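Local structure of alpha-ketoglutarate-dependent non-heme iron oxygenase EasH (Aspergillus japonicus, 5M0T) at residues G38-D43 against D89-D94; R46-E51 against T157-F162; E95-L100 against F225-Q230. The protein probably catalyses an iron(II)- and 2-oxoglutarate-dependent oxidation in the biosynthesis of the ergot alkaloid cycloclavine. All coordinates share one frame; numbering follows the deposited sequence.

How the contacts relate
All three contacts are largely buried. Contact 3 packs a helix on the main sheet of the cupin-type fold, contact 2 a helix on the loop following strand 152-158, and contact 1 joins two helix-linking segments beside the sheet. Contacts 1 and 2 share helix 42-52: contact 1 uses the residues leading into it, contact 2 its middle. Phe-225 of strand 222-231 links contacts 2 and 3 by stacking on Phe-48. Contact 3, nearest the centre of the chain, is purely apolar; contact 1 mixes a Met-Leu pair with a carboxylate beside a ring; contact 2, farthest out, adds a weak hydrogen bond from an asparagine side-chain amide. Arg-47 and Glu-90 tie contacts 1 and 2 by a salt bridge.

Contact 1: G38-D43 against D89-D94; sequences GFMSAD and DELMND
Beside the main sheet of the cupin-type fold, Phe-39 and Met-40, just before helix 42-52, meet Leu-91 and Asp-94, the two ends of the type I beta turn that leads from helix 85-91 into helix 95-105. Met-40 and Leu-91 supply the apolar half. With CG anti to the carbonyl carbon (chi1 -71°) and an extended chi2, the methionine brings both CG and SD to 4.1 Å from Leu-91 CD2, and the two side chains cross at about a right angle. A single methyl branch of the leucine thus serves two atoms of the methionine. The second half pairs Phe-39 with Asp-94. Phe-39 CE1 is 4.0 Å from Asp-94 OD1, an oblique approach in which ring and carboxylate planes stand 69° apart. That oxygen already has work to do: Asp-94 is the N-cap of helix 95-105, and OD1 accepts from the backbone N of Leu-97, while OD2 is paired with Arg-17 outside the contact. Held at both oxygens, the carboxylate should be fixed in rotation and its negative charge probably stabilised. Within the turn, Asn-93 ND2 donates to Asp-89 O at 2.7 Å and nearly straight (170°), tying the turn back to Asp-89 of helix 85-91. Glu-90 binds Gln-44 and Arg-47 of helix 42-52, a polar link beside the apolar one. Among the neighbouring strands, Phe-39 meets the ring of Phe-155 and touches Thr-157 on strand 152-158, and Met-40 and Leu-91 both rest on Phe-225 of strand 222-231.

Contact 2: R46-E51 against T157-F162; sequences RRFNGE and TALTDF
Leu-159 fits against Phe-48 and Asn-49 of helix 42-52, just where strand 152-158 of the cupin-type sheet runs out into a loop. Phe-48 and Leu-159 cross at about a right angle. One leucine methyl comes at the edge of the ring, near its plane: Leu-159 CD1 is 3.9 Å from Phe-48 CE2. The other methyl, Leu-159 CD2, lies off the ring plane, 4.0 Å from Phe-48 CD2. The same ring stacks on Phe-225 of strand 222-231. Phe-48 is swung there with CG opposite its backbone N (chi1 -173°).

Asn-49 takes a different course. Its side chain and that of Leu-159 run past each other in opposite directions, which lets the amide touch both the side chain and the backbone of the leucine. Asn-49 OD1 sits 3.7 Å from both CB and CD1 of Leu-159, an apolar flank for a carbonyl oxygen. Leu-159 is also held from the sheet side, by backbone bonding to Arg-223 and by packing on Phe-225. The other end of the amide makes the polar link between helix and loop: Asn-49 ND2 donates a weak hydrogen bond to Leu-159 O, 3.3 Å long with an N-H...O angle of 160°.

Contact 3: E95-L100 against F225-Q230; sequences ELLHGL and FPLIMQ
Leu-97, on the first turn of helix 95-105, inserts its two methyls between helix and sheet and meets two residues of strand 222-231, part of the cupin-type (double-stranded beta-helix) fold. Its CD1 branch faces Leu-227: the two leucines reach toward each other tip to tip, with Leu-97 CD1 3.9 Å from Leu-227 CD2 and 4.2 Å from Leu-227 CD1. The other branch turns to the next residue on the same side of the strand, placing Leu-97 CD2 4.1 Å from Met-229 CG, and here the side chains cross at about a right angle. Leu-97 and Leu-227 both extend with CG opposite the backbone N (chi1 -177° and -175°), which carries their ends toward each other. Met-229 CG is instead set anti to the carbonyl carbon (chi1 -54°); the bends farther along that chain concern only SD and CE.

One shell out, Leu-97 CD2 also lies over the centre of the His-98 ring, 4.1 Å above its plane. That imidazole is pinned at both nitrogens: NE2 bonds to Met-92 O in the preceding turn, and ND1 to the hydroxyl of Tyr-112. The backbone N-H of Leu-97, the residue carrying the contact, is the one capped by Asp-94. On the sheet side, Leu-227 and Met-229 are set by backbone bonding to Phe-155 and Leu-153 of strand 152-158, and Leu-227 packs on Met-92 and Ser-117. The side chain of Leu-227 is about 12 Å from the bound iron.

Across the interface the chemistry is wholly aliphatic, methyl against methyl and methyl against methylene. The fit here therefore rests on shape and van der Waals packing rather than on directional bonds.

Contact 1: G38-D43 against D89-D94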
loop_
_atom_site.group_PDB
_atom_site.type_symbol
_atom_site.label_atom_id
_atom_site.label_comp_id
_atom_site.label_asym_id
_atom_site.label_seq_id
_atom_site.Cartn_x
_atom_site.Cartn_y
_atom_site.Cartn_z
ATOM N N GLY A 38 -13.903 -25.601 11.897
ATOM C CA GLY A 38 -13.892 -24.955 13.198
ATOM C C GLY A 38 -12.899 -23.829 13.305
ATOM O O GLY A 38 -12.246 -23.686 14.333
ATOM N N PHE A 39 -12.768 -23.032 12.245
ATOM C CA PHE A 39 -11.893 -21.854 12.298
ATOM C C PHE A 39 -12.354 -20.928 13.427
ATOM O O PHE A 39 -11.555 -20.477 14.231
ATOM C CB PHE A 39 -11.870 -21.132 10.938
ATOM C CG PHE A 39 -11.086 -19.850 10.947
ATOM C CD1 PHE A 39 -9.703 -19.870 11.134
ATOM C CD2 PHE A 39 -11.731 -18.619 10.798
ATOM C CE1 PHE A 39 -8.980 -18.691 11.169
ATOM C CE2 PHE A 39 -11.014 -17.438 10.826
ATOM C CZ PHE A 39 -9.640 -17.474 11.021
ATOM N N MET A 40 -13.660 -20.660 13.457
ATOM C CA MET A 40 -14.319 -20.009 14.577
ATOM C C MET A 40 -15.223 -21.033 15.235
ATOM O O MET A 40 -15.788 -21.896 14.558
ATOM C CB MET A 40 -15.142 -18.821 14.090
ATOM C CG MET A 40 -14.291 -17.646 13.616
ATOM S SD MET A 40 -15.269 -16.296 12.917
ATOM C CE MET A 40 -16.299 -15.789 14.293
ATOM N N SER A 41 -15.353 -20.955 16.556
ATOM C CA SER A 41 -16.311 -21.800 17.285
ATOM C C SER A 41 -17.748 -21.326 17.063
ATOM O O SER A 41 -17.990 -20.204 16.593
ATOM C CB SER A 41 -16.015 -21.786 18.784
ATOM O OG SER A 41 -16.180 -20.478 19.301
ATOM N N ALA A 42 -18.695 -22.182 17.436
ATOM C CA ALA A 42 -20.122 -21.847 17.384
ATOM C C ALA A 42 -20.429 -20.607 18.220
ATOM O O ALA A 42 -21.180 -19.732 17.780
ATOM C CB ALA A 42 -20.960 -23.022 17.853
ATOM N N ASP A 43 -19.821 -20.525 19.406
ATOM C CA ASP A 43 -20.014 -19.390 20.317
ATOM C C ASP A 43 -19.497 -18.071 19.752
ATOM O O ASP A 43 -20.121 -17.025 19.947
ATOM C CB ASP A 43 -19.348 -19.643 21.668
ATOM C CG ASP A 43 -19.592 -18.509 22.646
ATOM O OD1 ASP A 43 -20.699 -18.454 23.217
ATOM O OD2 ASP A 43 -18.690 -17.653 22.807
ATOM N N ASP A 89 -10.367 -7.875 18.778
ATOM C CA ASP A 89 -9.662 -8.547 19.893
ATOM C C ASP A 89 -9.388 -10.040 19.682
ATOM O O ASP A 89 -8.329 -10.520 20.064
ATOM C CB ASP A 89 -10.467 -8.408 21.181
ATOM C CG ASP A 89 -10.681 -6.969 21.607
ATOM O OD1 ASP A 89 -10.184 -6.041 20.938
ATOM O OD2 ASP A 89 -11.364 -6.770 22.642
ATOM N N GLU A 90 -10.340 -10.774 19.109
ATOM C CA GLU A 90 -10.215 -12.226 18.951
ATOM C C GLU A 90 -9.592 -12.585 17.601
ATOM O O GLU A 90 -8.563 -13.244 17.555
ATOM C CB GLU A 90 -11.571 -12.919 19.167
ATOM C CG GLU A 90 -12.252 -12.487 20.472
ATOM C CD GLU A 90 -13.431 -13.357 20.926
ATOM O OE1 GLU A 90 -13.458 -14.583 20.671
ATOM O OE2 GLU A 90 -14.339 -12.803 21.578
ATOM N N LEU A 91 -10.180 -12.108 16.510
ATOM C CA LEU A 91 -9.708 -12.460 15.161
ATOM C C LEU A 91 -8.362 -11.827 14.777
ATOM O O LEU A 91 -7.498 -12.503 14.197
ATOM C CB LEU A 91 -10.756 -12.110 14.113
ATOM C CG LEU A 91 -12.063 -12.881 14.268
ATOM C CD1 LEU A 91 -13.100 -12.309 13.309
ATOM C CD2 LEU A 91 -11.858 -14.376 14.031
ATOM N N MET A 92 -8.170 -10.551 15.099
ATOM C CA MET A 92 -6.909 -9.885 14.793
ATOM C C MET A 92 -5.731 -10.342 15.676
ATOM O O MET A 92 -4.589 -9.963 15.386
ATOM C CB MET A 92 -7.057 -8.356 14.824
ATOM C CG MET A 92 -7.852 -7.769 13.659
ATOM S SD MET A 92 -7.241 -8.224 12.011
ATOM C CE MET A 92 -8.265 -9.650 11.622
ATOM N N ASN A 93 -5.989 -11.150 16.714
ATOM C CA ASN A 93 -4.929 -11.788 17.499
ATOM C C ASN A 93 -4.895 -13.313 17.373
ATOM O O ASN A 93 -4.206 -13.983 18.140
ATOM C CB ASN A 93 -5.111 -11.414 18.966
ATOM C CG ASN A 93 -4.910 -9.945 19.208
ATOM O OD1 ASN A 93 -3.779 -9.433 19.090
ATOM N ND2 ASN A 93 -5.993 -9.248 19.544
ATOM N N ASP A 94 -5.629 -13.876 16.420
ATOM C CA ASP A 94 -5.723 -15.331 16.293
ATOM C C ASP A 94 -4.389 -15.955 15.846
ATOM O O ASP A 94 -3.878 -15.647 14.769
ATOM C CB ASP A 94 -6.822 -15.708 15.300
ATOM C CG ASP A 94 -7.178 -17.170 15.361
ATOM O OD1 ASP A 94 -6.796 -17.927 14.450
ATOM O OD2 ASP A 94 -7.820 -17.588 16.346
#

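Contact 2: R46-E51 against T157-F162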
loop_
_atom_site.group_PDB
_atom_site.type_symbol
_atom_site.label_atom_id
_atom_site.label_comp_id
_atom_site.label_asym_id
_atom_site.label_seq_id
_atom_site.Cartn_x
_atom_site.Cartn_y
_atom_site.Cartn_z
ATOM N N ARG A 46 -22.041 -16.971 16.936
ATOM C CA ARG A 46 -23.207 -16.366 17.593
ATOM C C ARG A 46 -22.933 -14.928 18.042
ATOM O O ARG A 46 -23.705 -14.019 17.712
ATOM C CB ARG A 46 -23.672 -17.201 18.799
ATOM N N ARG A 47 -21.832 -14.725 18.767
ATOM C CA ARG A 47 -21.468 -13.392 19.265
ATOM C C ARG A 47 -21.112 -12.414 18.144
ATOM O O ARG A 47 -21.537 -11.262 18.184
ATOM C CB ARG A 47 -20.335 -13.459 20.310
ATOM C CG ARG A 47 -20.823 -13.827 21.704
ATOM C CD ARG A 47 -19.712 -13.770 22.736
ATOM N NE ARG A 47 -18.651 -14.746 22.458
ATOM C CZ ARG A 47 -17.373 -14.467 22.172
ATOM N NH1 ARG A 47 -16.914 -13.215 22.124
ATOM N NH2 ARG A 47 -16.525 -15.468 21.948
ATOM N N PHE A 48 -20.352 -12.868 17.148
ATOM C CA PHE A 48 -20.034 -12.029 15.989
ATOM C C PHE A 48 -21.308 -11.609 15.248
ATOM O O PHE A 48 -21.499 -10.429 14.977
ATOM C CB PHE A 48 -19.072 -12.743 15.029
ATOM C CG PHE A 48 -18.583 -11.872 13.901
ATOM C CD1 PHE A 48 -17.801 -10.757 14.165
ATOM C CD2 PHE A 48 -18.908 -12.162 12.578
ATOM C CE1 PHE A 48 -17.355 -9.945 13.142
ATOM C CE2 PHE A 48 -18.456 -11.359 11.548
ATOM C CZ PHE A 48 -17.679 -10.253 11.829
ATOM N N ASN A 49 -22.182 -12.571 14.954
ATOM C CA ASN A 49 -23.500 -12.271 14.362
ATOM C C ASN A 49 -24.300 -11.250 15.173
ATOM O O ASN A 49 -24.851 -10.317 14.594
ATOM C CB ASN A 49 -24.329 -13.549 14.149
ATOM C CG ASN A 49 -23.898 -14.330 12.911
ATOM O OD1 ASN A 49 -23.420 -13.757 11.932
ATOM N ND2 ASN A 49 -24.056 -15.648 12.958
ATOM N N GLY A 50 -24.342 -11.417 16.499
ATOM C CA GLY A 50 -24.992 -10.451 17.390
ATOM C C GLY A 50 -24.491 -9.025 17.199
ATOM O O GLY A 50 -25.292 -8.099 17.074
ATOM N N GLU A 51 -23.164 -8.862 17.157
ATOM C CA GLU A 51 -22.518 -7.557 16.917
ATOM C C GLU A 51 -22.814 -6.979 15.520
ATOM O O GLU A 51 -23.015 -5.774 15.371
ATOM C CB GLU A 51 -20.986 -7.657 17.112
ATOM C CG GLU A 51 -20.536 -7.907 18.551
ATOM C CD GLU A 51 -19.044 -7.640 18.795
ATOM O OE1 GLU A 51 -18.170 -8.240 18.110
ATOM O OE2 GLU A 51 -18.742 -6.817 19.694
ATOM N N THR A 157 -15.198 -17.230 6.308
ATOM C CA THR A 157 -15.891 -18.010 7.311
ATOM C C THR A 157 -17.393 -18.059 7.027
ATOM O O THR A 157 -18.011 -17.038 6.727
ATOM C CB THR A 157 -15.649 -17.410 8.711
ATOM O OG1 THR A 157 -14.246 -17.242 8.922
ATOM C CG2 THR A 157 -16.243 -18.288 9.788
ATOM N N ALA A 158 -17.969 -19.251 7.151
ATOM C CA ALA A 158 -19.405 -19.439 7.074
ATOM C C ALA A 158 -20.057 -18.999 8.396
ATOM O O ALA A 158 -19.721 -19.505 9.463
ATOM C CB ALA A 158 -19.732 -20.892 6.760
ATOM N N LEU A 159 -20.973 -18.040 8.315
ATOM C CA LEU A 159 -21.724 -17.571 9.477
ATOM C C LEU A 159 -23.132 -18.139 9.538
ATOM O O LEU A 159 -23.813 -17.947 10.549
ATOM C CB LEU A 159 -21.775 -16.045 9.494
ATOM C CG LEU A 159 -20.432 -15.319 9.586
ATOM C CD1 LEU A 159 -20.632 -13.814 9.530
ATOM C CD2 LEU A 159 -19.681 -15.720 10.858
ATOM N N THR A 160 -23.572 -18.769 8.443
ATOM C CA THR A 160 -24.736 -19.646 8.409
ATOM C C THR A 160 -24.270 -20.943 7.751
ATOM O O THR A 160 -23.123 -21.028 7.311
ATOM C CB THR A 160 -25.854 -19.079 7.516
ATOM O OG1 THR A 160 -25.357 -18.917 6.181
ATOM C CG2 THR A 160 -26.366 -17.748 8.035
ATOM N N ASP A 161 -25.158 -21.935 7.643
ATOM C CA ASP A 161 -24.862 -23.128 6.829
ATOM C C ASP A 161 -24.489 -22.690 5.414
ATOM O O ASP A 161 -25.051 -21.735 4.908
ATOM C CB ASP A 161 -26.039 -24.125 6.788
ATOM C CG ASP A 161 -26.184 -24.955 8.095
ATOM O OD1 ASP A 161 -25.195 -25.328 8.762
ATOM O OD2 ASP A 161 -27.326 -25.250 8.470
ATOM N N PHE A 162 -23.500 -23.358 4.833
ATOM C CA PHE A 162 -23.037 -23.142 3.472
ATOM C C PHE A 162 -23.334 -24.443 2.729
ATOM O O PHE A 162 -22.740 -25.475 3.057
ATOM C CB PHE A 162 -21.522 -22.892 3.441
ATOM C CG PHE A 162 -21.114 -21.456 3.253
ATOM C CD1 PHE A 162 -21.785 -20.418 3.888
ATOM C CD2 PHE A 162 -20.018 -21.152 2.477
ATOM C CE1 PHE A 162 -21.391 -19.103 3.704
ATOM C CE2 PHE A 162 -19.604 -19.838 2.304
ATOM C CZ PHE A 162 -20.301 -18.808 2.910
#

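Contact 3: E95-L100 against F225-Q230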
loop_
_atom_site.group_PDB
_atom_site.type_symbol
_atom_site.label_atom_id
_atom_site.label_comp_id
_atom_site.label_asym_id
_atom_site.label_seq_id
_atom_site.Cartn_x
_atom_site.Cartn_y
_atom_site.Cartn_z
ATOM N N GLU A 95 -3.847 -16.844 16.677
ATOM C CA GLU A 95 -2.576 -17.511 16.384
ATOM C C GLU A 95 -2.556 -18.307 15.091
ATOM O O GLU A 95 -1.541 -18.316 14.416
ATOM C CB GLU A 95 -2.129 -18.382 17.565
ATOM C CG GLU A 95 -1.436 -17.518 18.615
ATOM C CD GLU A 95 -1.480 -18.058 20.033
ATOM O OE1 GLU A 95 -2.591 -18.262 20.566
ATOM O OE2 GLU A 95 -0.396 -18.230 20.636
ATOM N N LEU A 96 -3.652 -18.960 14.731
ATOM C CA LEU A 96 -3.690 -19.692 13.469
ATOM C C LEU A 96 -3.630 -18.735 12.258
ATOM O O LEU A 96 -2.881 -18.976 11.318
ATOM C CB LEU A 96 -4.913 -20.615 13.379
ATOM C CG LEU A 96 -5.044 -21.371 12.053
ATOM C CD1 LEU A 96 -3.819 -22.235 11.833
ATOM C CD2 LEU A 96 -6.296 -22.218 12.015
ATOM N N LEU A 97 -4.406 -17.656 12.297
ATOM C CA LEU A 97 -4.369 -16.653 11.236
ATOM C C LEU A 97 -2.947 -16.132 11.040
ATOM O O LEU A 97 -2.443 -16.081 9.932
ATOM C CB LEU A 97 -5.324 -15.493 11.554
ATOM C CG LEU A 97 -5.499 -14.353 10.536
ATOM C CD1 LEU A 97 -6.945 -13.843 10.542
ATOM C CD2 LEU A 97 -4.521 -13.211 10.779
ATOM N N HIS A 98 -2.304 -15.761 12.131
ATOM C CA HIS A 98 -0.966 -15.200 12.062
ATOM C C HIS A 98 0.097 -16.209 11.638
ATOM O O HIS A 98 1.011 -15.851 10.915
ATOM C CB HIS A 98 -0.606 -14.542 13.386
ATOM C CG HIS A 98 -1.349 -13.277 13.623
ATOM N ND1 HIS A 98 -1.087 -12.129 12.911
ATOM C CD2 HIS A 98 -2.369 -12.982 14.456
ATOM C CE1 HIS A 98 -1.904 -11.171 13.307
ATOM N NE2 HIS A 98 -2.691 -11.664 14.242
ATOM N N GLY A 99 -0.030 -17.463 12.060
ATOM C CA GLY A 99 0.899 -18.514 11.616
ATOM C C GLY A 99 0.875 -18.708 10.107
ATOM O O GLY A 99 1.923 -18.819 9.480
ATOM N N LEU A 100 -0.328 -18.728 9.538
ATOM C CA LEU A 100 -0.514 -18.896 8.095
ATOM C C LEU A 100 -0.037 -17.682 7.299
ATOM O O LEU A 100 0.602 -17.845 6.251
ATOM C CB LEU A 100 -1.979 -19.196 7.767
ATOM C CG LEU A 100 -2.476 -20.557 8.240
ATOM C CD1 LEU A 100 -3.995 -20.603 8.338
ATOM C CD2 LEU A 100 -1.977 -21.657 7.338
ATOM N N PHE A 225 -18.252 -14.530 5.561
ATOM C CA PHE A 225 -17.392 -13.565 6.254
ATOM C C PHE A 225 -15.981 -13.621 5.682
ATOM O O PHE A 225 -15.124 -14.308 6.233
ATOM C CB PHE A 225 -17.436 -13.893 7.754
ATOM C CG PHE A 225 -16.488 -13.112 8.613
ATOM C CD1 PHE A 225 -16.109 -11.814 8.314
ATOM C CD2 PHE A 225 -16.000 -13.685 9.777
ATOM C CE1 PHE A 225 -15.239 -11.123 9.135
ATOM C CE2 PHE A 225 -15.133 -12.999 10.597
ATOM C CZ PHE A 225 -14.751 -11.717 10.276
ATOM N N PRO A 226 -15.747 -12.956 4.532
ATOM C CA PRO A 226 -14.391 -12.859 3.999
ATOM C C PRO A 226 -13.516 -11.967 4.855
ATOM O O PRO A 226 -13.919 -10.875 5.211
ATOM C CB PRO A 226 -14.589 -12.217 2.616
ATOM C CG PRO A 226 -15.924 -11.552 2.699
ATOM C CD PRO A 226 -16.731 -12.507 3.528
ATOM N N LEU A 227 -12.325 -12.444 5.181
ATOM C CA LEU A 227 -11.349 -11.663 5.896
ATOM C C LEU A 227 -10.057 -11.827 5.119
ATOM O O LEU A 227 -9.478 -12.924 5.079
ATOM C CB LEU A 227 -11.249 -12.182 7.338
ATOM C CG LEU A 227 -10.375 -11.458 8.357
ATOM C CD1 LEU A 227 -10.637 -12.077 9.726
ATOM C CD2 LEU A 227 -8.889 -11.545 8.017
ATOM N N ILE A 228 -9.604 -10.744 4.491
ATOM C CA ILE A 228 -8.478 -10.828 3.564
ATOM C C ILE A 228 -7.251 -10.135 4.137
ATOM O O ILE A 228 -7.260 -8.923 4.376
ATOM C CB ILE A 228 -8.845 -10.276 2.176
ATOM C CG1 ILE A 228 -10.225 -10.795 1.747
ATOM C CG2 ILE A 228 -7.788 -10.661 1.162
ATOM C CD1 ILE A 228 -10.705 -10.301 0.393
ATOM N N MET A 229 -6.200 -10.923 4.368
ATOM C CA MET A 229 -4.885 -10.396 4.755
ATOM C C MET A 229 -4.043 -10.220 3.507
ATOM O O MET A 229 -4.192 -10.947 2.529
ATOM C CB MET A 229 -4.173 -11.339 5.731
ATOM C CG MET A 229 -4.993 -11.675 6.961
ATOM S SD MET A 229 -5.535 -10.239 7.890
ATOM C CE MET A 229 -3.976 -9.584 8.471
ATOM N N GLN A 230 -3.124 -9.268 3.578
ATOM C CA GLN A 230 -2.352 -8.853 2.426
ATOM C C GLN A 230 -0.918 -8.498 2.784
ATOM O O GLN A 230 -0.650 -7.993 3.866
ATOM C CB GLN A 230 -3.069 -7.654 1.815
ATOM C CG GLN A 230 -2.364 -6.901 0.707
ATOM C CD GLN A 230 -3.339 -5.973 -0.000
ATOM O OE1 GLN A 230 -4.307 -6.423 -0.607
ATOM N NE2 GLN A 230 -3.118 -4.682 0.128
#